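PDB 6DTU: maltose-binding protein MalE1 from Thermotoga maritima, which binds maltotetraose and probably serves as a solute-binding protein that delivers maltose-type sugars for uptake. Local coordinates for residues V14-A26 against F281-I295. Sequence-based numbering, arbitrary orientation. Where two conformers were deposited one is given.
Sequences VDILQKLGEEFKA and FLTSFIAKKETMYRI
Phe281 drives its CD1 edge into the face of Phe24, an edge-to-face (T-shaped) stack whose ring planes stand at 89° with centroids 4.8 Å apart. The Phe285 ring lies nearly parallel to that of Phe24 but slid well aside, and completes the aromatic cluster. Leu20 is a knob set among Phe285, Ile286, Thr291 and Arg294: its CD1 reaches Thr291 CG2 at 3.5 Å, while CD2 rests over one face of the Arg294 guanidinium. Deeper in, Leu17 and Ile286 touch Phe266 of strand 260-268 and Ile295 touches Tyr106 of strand 100-109, so all three helices pack on one sheet, consistent with a periplasmic binding protein lobe. Phe24, Phe281, Leu20 and Ile286 are buried; on the outer side Glu23 and Arg294 are partly exposed and Lys19 exposed. There Arg294 grips Glu23 end-on, NH1 to OE1 at 2.9 Å (N-H...O 164°) and NH2 to OE2 at 2.8 Å. Lys19 NZ takes the anti lone pair of Glu23 OE2 at 2.6 Å. Replacing Glu23 with glutamine would probably leave Lys19 and Arg294 without the negative charge between them. Dispersion thus holds the buried part, while one carboxylate shared by two cations probably fixes how the helices meet at the surface.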
loop_
_atom_site.group_PDB
_atom_site.type_symbol
_atom_site.label_atom_id
_atom_site.label_comp_id
_atom_site.label_asym_id
_atom_site.label_seq_id
_atom_site.Cartn_x
_atom_site.Cartn_y
_atom_site.Cartn_z
ATOM N N VAL A 14 15.243 -1.217 -3.460
ATOM C CA VAL A 14 16.363 -1.633 -4.313
ATOM C C VAL A 14 17.694 -1.528 -3.571
ATOM O O VAL A 14 18.501 -2.460 -3.590
ATOM C CB VAL A 14 16.392 -0.822 -5.620
ATOM C CG1 VAL A 14 17.744 -1.028 -6.294
ATOM C CG2 VAL A 14 15.220 -1.187 -6.540
ATOM N N ASP A 15 17.948 -0.395 -2.912
ATOM C CA ASP A 15 19.269 -0.167 -2.333
ATOM C C ASP A 15 19.580 -1.174 -1.239
ATOM O O ASP A 15 20.679 -1.751 -1.195
ATOM C CB ASP A 15 19.379 1.248 -1.760
ATOM C CG ASP A 15 19.504 2.328 -2.819
ATOM O OD1 ASP A 15 19.621 2.020 -4.025
ATOM O OD2 ASP A 15 19.531 3.512 -2.416
ATOM N N ILE A 16 18.657 -1.339 -0.291
ATOM C CA ILE A 16 18.942 -2.238 0.819
ATOM C C ILE A 16 19.049 -3.675 0.341
ATOM O O ILE A 16 19.947 -4.410 0.764
ATOM C CB ILE A 16 17.954 -2.070 1.989
ATOM C CG1 ILE A 16 18.337 -3.025 3.124
ATOM C CG2 ILE A 16 16.499 -2.278 1.514
ATOM C CD1 ILE A 16 19.786 -2.884 3.614
ATOM N N LEU A 17 18.171 -4.094 -0.572
ATOM C CA LEU A 17 18.251 -5.468 -1.077
ATOM C C LEU A 17 19.498 -5.704 -1.922
ATOM O O LEU A 17 20.041 -6.819 -1.925
ATOM C CB LEU A 17 16.989 -5.822 -1.859
ATOM C CG LEU A 17 15.695 -5.944 -1.044
ATOM C CD1 LEU A 17 14.500 -6.246 -1.945
ATOM C CD2 LEU A 17 15.826 -7.005 0.000
ATOM N N GLN A 18 19.965 -4.685 -2.639
ATOM C CA GLN A 18 21.221 -4.808 -3.373
ATOM C C GLN A 18 22.363 -5.086 -2.416
ATOM O O GLN A 18 23.197 -5.959 -2.662
ATOM C CB GLN A 18 21.511 -3.501 -4.121
ATOM C CG GLN A 18 20.909 -3.361 -5.523
ATOM C CD GLN A 18 21.220 -1.999 -6.187
ATOM O OE1 GLN A 18 21.473 -0.999 -5.502
ATOM N NE2 GLN A 18 21.206 -1.967 -7.525
ATOM N N LYS A 19 22.408 -4.346 -1.315
ATOM C CA LYS A 19 23.490 -4.507 -0.359
ATOM C C LYS A 19 23.432 -5.876 0.304
ATOM O O LYS A 19 24.458 -6.559 0.428
ATOM C CB LYS A 19 23.399 -3.383 0.668
ATOM C CG LYS A 19 24.498 -3.407 1.702
ATOM C CD LYS A 19 25.847 -3.070 1.095
ATOM C CE LYS A 19 26.966 -3.050 2.151
ATOM N NZ LYS A 19 27.366 -4.415 2.645
ATOM N N LEU A 20 22.233 -6.303 0.728
ATOM C CA LEU A 20 22.092 -7.635 1.313
ATOM C C LEU A 20 22.459 -8.713 0.305
ATOM O O LEU A 20 23.089 -9.720 0.656
ATOM C CB LEU A 20 20.656 -7.856 1.789
ATOM C CG LEU A 20 20.221 -6.892 2.884
ATOM C CD1 LEU A 20 18.726 -6.996 3.207
ATOM C CD2 LEU A 20 21.074 -7.150 4.117
ATOM N N GLY A 21 22.098 -8.516 -0.956
ATOM C CA GLY A 21 22.438 -9.506 -1.968
ATOM C C GLY A 21 23.929 -9.640 -2.179
ATOM O O GLY A 21 24.436 -10.749 -2.367
ATOM N N GLU A 22 24.650 -8.512 -2.137
ATOM C CA GLU A 22 26.101 -8.546 -2.206
ATOM C C GLU A 22 26.678 -9.311 -1.024
ATOM O O GLU A 22 27.650 -10.062 -1.172
ATOM C CB GLU A 22 26.648 -7.119 -2.205
ATOM C CG GLU A 22 26.513 -6.392 -3.522
ATOM C CD GLU A 22 26.831 -4.905 -3.430
ATOM O OE1 GLU A 22 26.619 -4.210 -4.449
ATOM O OE2 GLU A 22 27.316 -4.428 -2.377
ATOM N N GLU A 23 26.096 -9.127 0.164
ATOM C CA GLU A 23 26.594 -9.839 1.342
ATOM C C GLU A 23 26.351 -11.337 1.220
ATOM O O GLU A 23 27.237 -12.146 1.519
ATOM C CB GLU A 23 25.949 -9.257 2.608
ATOM C CG GLU A 23 26.296 -7.767 2.805
ATOM C CD GLU A 23 25.537 -7.078 3.918
ATOM O OE1 GLU A 23 24.720 -7.749 4.584
ATOM O OE2 GLU A 23 25.735 -5.846 4.091
ATOM N N PHE A 24 25.177 -11.727 0.728
ATOM C CA PHE A 24 24.885 -13.141 0.541
ATOM C C PHE A 24 25.833 -13.751 -0.480
ATOM O O PHE A 24 26.298 -14.879 -0.306
ATOM C CB PHE A 24 23.424 -13.270 0.084
ATOM C CG PHE A 24 22.842 -14.659 0.213
ATOM C CD1 PHE A 24 22.394 -15.131 1.461
ATOM C CD2 PHE A 24 22.717 -15.486 -0.904
ATOM C CE1 PHE A 24 21.853 -16.416 1.594
ATOM C CE2 PHE A 24 22.160 -16.777 -0.776
ATOM C CZ PHE A 24 21.723 -17.228 0.476
ATOM N N LYS A 25 26.131 -13.015 -1.544
ATOM C CA LYS A 25 27.040 -13.486 -2.579
ATOM C C LYS A 25 28.449 -13.662 -2.027
ATOM O O LYS A 25 29.103 -14.674 -2.297
ATOM C CB LYS A 25 27.023 -12.490 -3.738
ATOM C CG LYS A 25 28.016 -12.823 -4.849
ATOM C CD LYS A 25 28.147 -11.676 -5.834
ATOM C CE LYS A 25 29.126 -12.044 -6.929
ATOM N NZ LYS A 25 29.188 -10.974 -7.972
ATOM N N ALA A 26 28.931 -12.692 -1.238
ATOM C CA ALA A 26 30.260 -12.827 -0.647
ATOM C C ALA A 26 30.348 -14.064 0.237
ATOM O O ALA A 26 31.379 -14.750 0.259
ATOM C CB ALA A 26 30.622 -11.563 0.145
ATOM N N PHE A 281 17.299 -18.306 1.138
ATOM C CA PHE A 281 17.675 -16.902 1.243
ATOM C C PHE A 281 16.688 -16.114 2.110
ATOM O O PHE A 281 17.093 -15.321 2.971
ATOM C CB PHE A 281 17.765 -16.363 -0.175
ATOM C CG PHE A 281 17.994 -14.909 -0.273
ATOM C CD1 PHE A 281 19.247 -14.382 -0.115
ATOM C CD2 PHE A 281 16.953 -14.065 -0.568
ATOM C CE1 PHE A 281 19.459 -13.024 -0.248
ATOM C CE2 PHE A 281 17.149 -12.709 -0.677
ATOM C CZ PHE A 281 18.392 -12.190 -0.525
ATOM N N LEU A 282 15.390 -16.350 1.922
ATOM C CA LEU A 282 14.397 -15.595 2.680
ATOM C C LEU A 282 14.387 -16.002 4.146
ATOM O O LEU A 282 14.347 -15.138 5.027
ATOM C CB LEU A 282 13.008 -15.780 2.072
ATOM C CG LEU A 282 12.873 -15.174 0.672
ATOM C CD1 LEU A 282 11.436 -15.413 0.235
ATOM C CD2 LEU A 282 13.202 -13.694 0.652
ATOM N N THR A 283 14.391 -17.309 4.430
ATOM C CA THR A 283 14.220 -17.752 5.818
ATOM C C THR A 283 15.500 -17.646 6.638
ATOM O O THR A 283 15.441 -17.379 7.844
ATOM C CB THR A 283 13.686 -19.189 5.878
ATOM O OG1 THR A 283 14.650 -20.073 5.283
ATOM C CG2 THR A 283 12.329 -19.283 5.168
ATOM N N SER A 284 16.652 -17.915 6.034
ATOM C CA SER A 284 17.888 -17.997 6.803
ATOM C C SER A 284 18.606 -16.663 6.921
ATOM O O SER A 284 19.525 -16.542 7.744
ATOM C CB SER A 284 18.852 -18.992 6.148
ATOM O OG SER A 284 19.478 -18.397 5.007
ATOM N N PHE A 285 18.232 -15.682 6.101
ATOM C CA PHE A 285 18.961 -14.422 6.001
ATOM C C PHE A 285 18.001 -13.243 6.083
ATOM O O PHE A 285 18.094 -12.436 7.009
ATOM C CB PHE A 285 19.773 -14.382 4.692
ATOM C CG PHE A 285 20.530 -13.087 4.448
ATOM C CD1 PHE A 285 21.261 -12.476 5.467
ATOM C CD2 PHE A 285 20.580 -12.527 3.175
ATOM C CE1 PHE A 285 21.966 -11.303 5.243
ATOM C CE2 PHE A 285 21.305 -11.352 2.944
ATOM C CZ PHE A 285 22.014 -10.757 3.977
ATOM N N ILE A 286 17.059 -13.147 5.145
ATOM C CA ILE A 286 16.164 -11.991 5.113
ATOM C C ILE A 286 15.308 -11.933 6.380
ATOM O O ILE A 286 15.018 -10.854 6.908
ATOM C CB ILE A 286 15.342 -11.981 3.806
ATOM C CG1 ILE A 286 16.248 -11.751 2.595
ATOM C CG2 ILE A 286 14.251 -10.910 3.817
ATOM C CD1 ILE A 286 16.917 -10.373 2.577
ATOM N N ALA A 287 14.893 -13.090 6.898
ATOM C CA ALA A 287 13.988 -13.095 8.033
ATOM C C ALA A 287 14.655 -12.764 9.357
ATOM O O ALA A 287 13.943 -12.642 10.364
ATOM C CB ALA A 287 13.287 -14.451 8.162
ATOM N N LYS A 288 15.974 -12.642 9.406
ATOM C CA LYS A 288 16.632 -12.473 10.694
ATOM C C LYS A 288 16.399 -11.071 11.256
ATOM O O LYS A 288 16.078 -10.127 10.534
ATOM C CB LYS A 288 18.133 -12.738 10.593
ATOM C CG LYS A 288 18.534 -14.185 10.353
ATOM C CD LYS A 288 19.981 -14.299 9.904
ATOM C CE LYS A 288 20.948 -13.530 10.780
ATOM N NZ LYS A 288 21.845 -14.433 11.567
ATOM N N LYS A 289 16.551 -10.956 12.581
ATOM C CA LYS A 289 16.290 -9.690 13.263
ATOM C C LYS A 289 17.089 -8.544 12.663
ATOM O O LYS A 289 16.520 -7.517 12.269
ATOM C CB LYS A 289 16.543 -9.819 14.768
ATOM C CG LYS A 289 16.319 -8.501 15.492
ATOM C CD LYS A 289 16.457 -8.617 17.019
ATOM C CE LYS A 289 17.817 -9.094 17.434
ATOM N NZ LYS A 289 17.853 -9.435 18.893
ATOM N N GLU A 290 18.411 -8.693 12.601
ATOM C CA GLU A 290 19.231 -7.606 12.076
ATOM C C GLU A 290 18.832 -7.253 10.651
ATOM O O GLU A 290 18.748 -6.074 10.295
ATOM C CB GLU A 290 20.701 -7.988 12.120
ATOM C CG GLU A 290 21.349 -7.710 13.445
ATOM C CD GLU A 290 22.845 -7.648 13.303
ATOM O OE1 GLU A 290 23.326 -6.741 12.587
ATOM O OE2 GLU A 290 23.526 -8.534 13.858
ATOM N N THR A 291 18.583 -8.264 9.820
ATOM C CA THR A 291 18.279 -7.970 8.428
ATOM C C THR A 291 16.958 -7.252 8.298
ATOM O O THR A 291 16.838 -6.316 7.503
ATOM C CB THR A 291 18.241 -9.239 7.601
ATOM O OG1 THR A 291 19.375 -10.026 7.946
ATOM C CG2 THR A 291 18.303 -8.860 6.140
ATOM N N MET A 292 15.959 -7.659 9.098
ATOM C CA MET A 292 14.658 -7.002 9.053
ATOM C C MET A 292 14.755 -5.566 9.546
ATOM O O MET A 292 14.065 -4.676 9.028
ATOM C CB MET A 292 13.651 -7.827 9.860
ATOM C CG MET A 292 13.151 -9.032 9.102
ATOM S SD MET A 292 11.958 -8.489 7.872
ATOM C CE MET A 292 11.613 -10.005 6.950
ATOM N N TYR A 293 15.633 -5.312 10.514
ATOM C CA TYR A 293 15.821 -3.950 10.988
ATOM C C TYR A 293 16.544 -3.105 9.945
ATOM O O TYR A 293 16.169 -1.948 9.719
ATOM C CB TYR A 293 16.526 -3.990 12.346
ATOM C CG TYR A 293 16.737 -2.665 13.031
ATOM C CD1 TYR A 293 15.705 -1.758 13.137
ATOM C CD2 TYR A 293 17.933 -2.384 13.684
ATOM C CE1 TYR A 293 15.879 -0.536 13.803
ATOM C CE2 TYR A 293 18.116 -1.184 14.353
ATOM C CZ TYR A 293 17.094 -0.273 14.413
ATOM O OH TYR A 293 17.277 0.907 15.083
ATOM N N ARG A 294 17.543 -3.685 9.268
ATOM C CA ARG A 294 18.213 -2.992 8.176
ATOM C C ARG A 294 17.247 -2.669 7.045
ATOM O O ARG A 294 17.346 -1.601 6.439
ATOM C CB ARG A 294 19.405 -3.796 7.674
ATOM C CG ARG A 294 20.502 -3.830 8.687
ATOM C CD ARG A 294 21.603 -4.765 8.257
ATOM N NE ARG A 294 22.197 -4.302 7.026
ATOM C CZ ARG A 294 23.006 -5.023 6.263
ATOM N NH1 ARG A 294 23.326 -6.258 6.606
ATOM N NH2 ARG A 294 23.480 -4.499 5.141
ATOM N N ILE A 295 16.311 -3.580 6.746
ATOM C CA ILE A 295 15.269 -3.294 5.762
ATOM C C ILE A 295 14.410 -2.119 6.213
ATOM O O ILE A 295 14.124 -1.208 5.424
ATOM C CB ILE A 295 14.437 -4.554 5.433
ATOM C CG1 ILE A 295 15.281 -5.549 4.623
ATOM C CG2 ILE A 295 13.170 -4.185 4.638
ATOM C CD1 ILE A 295 14.636 -6.898 4.494
#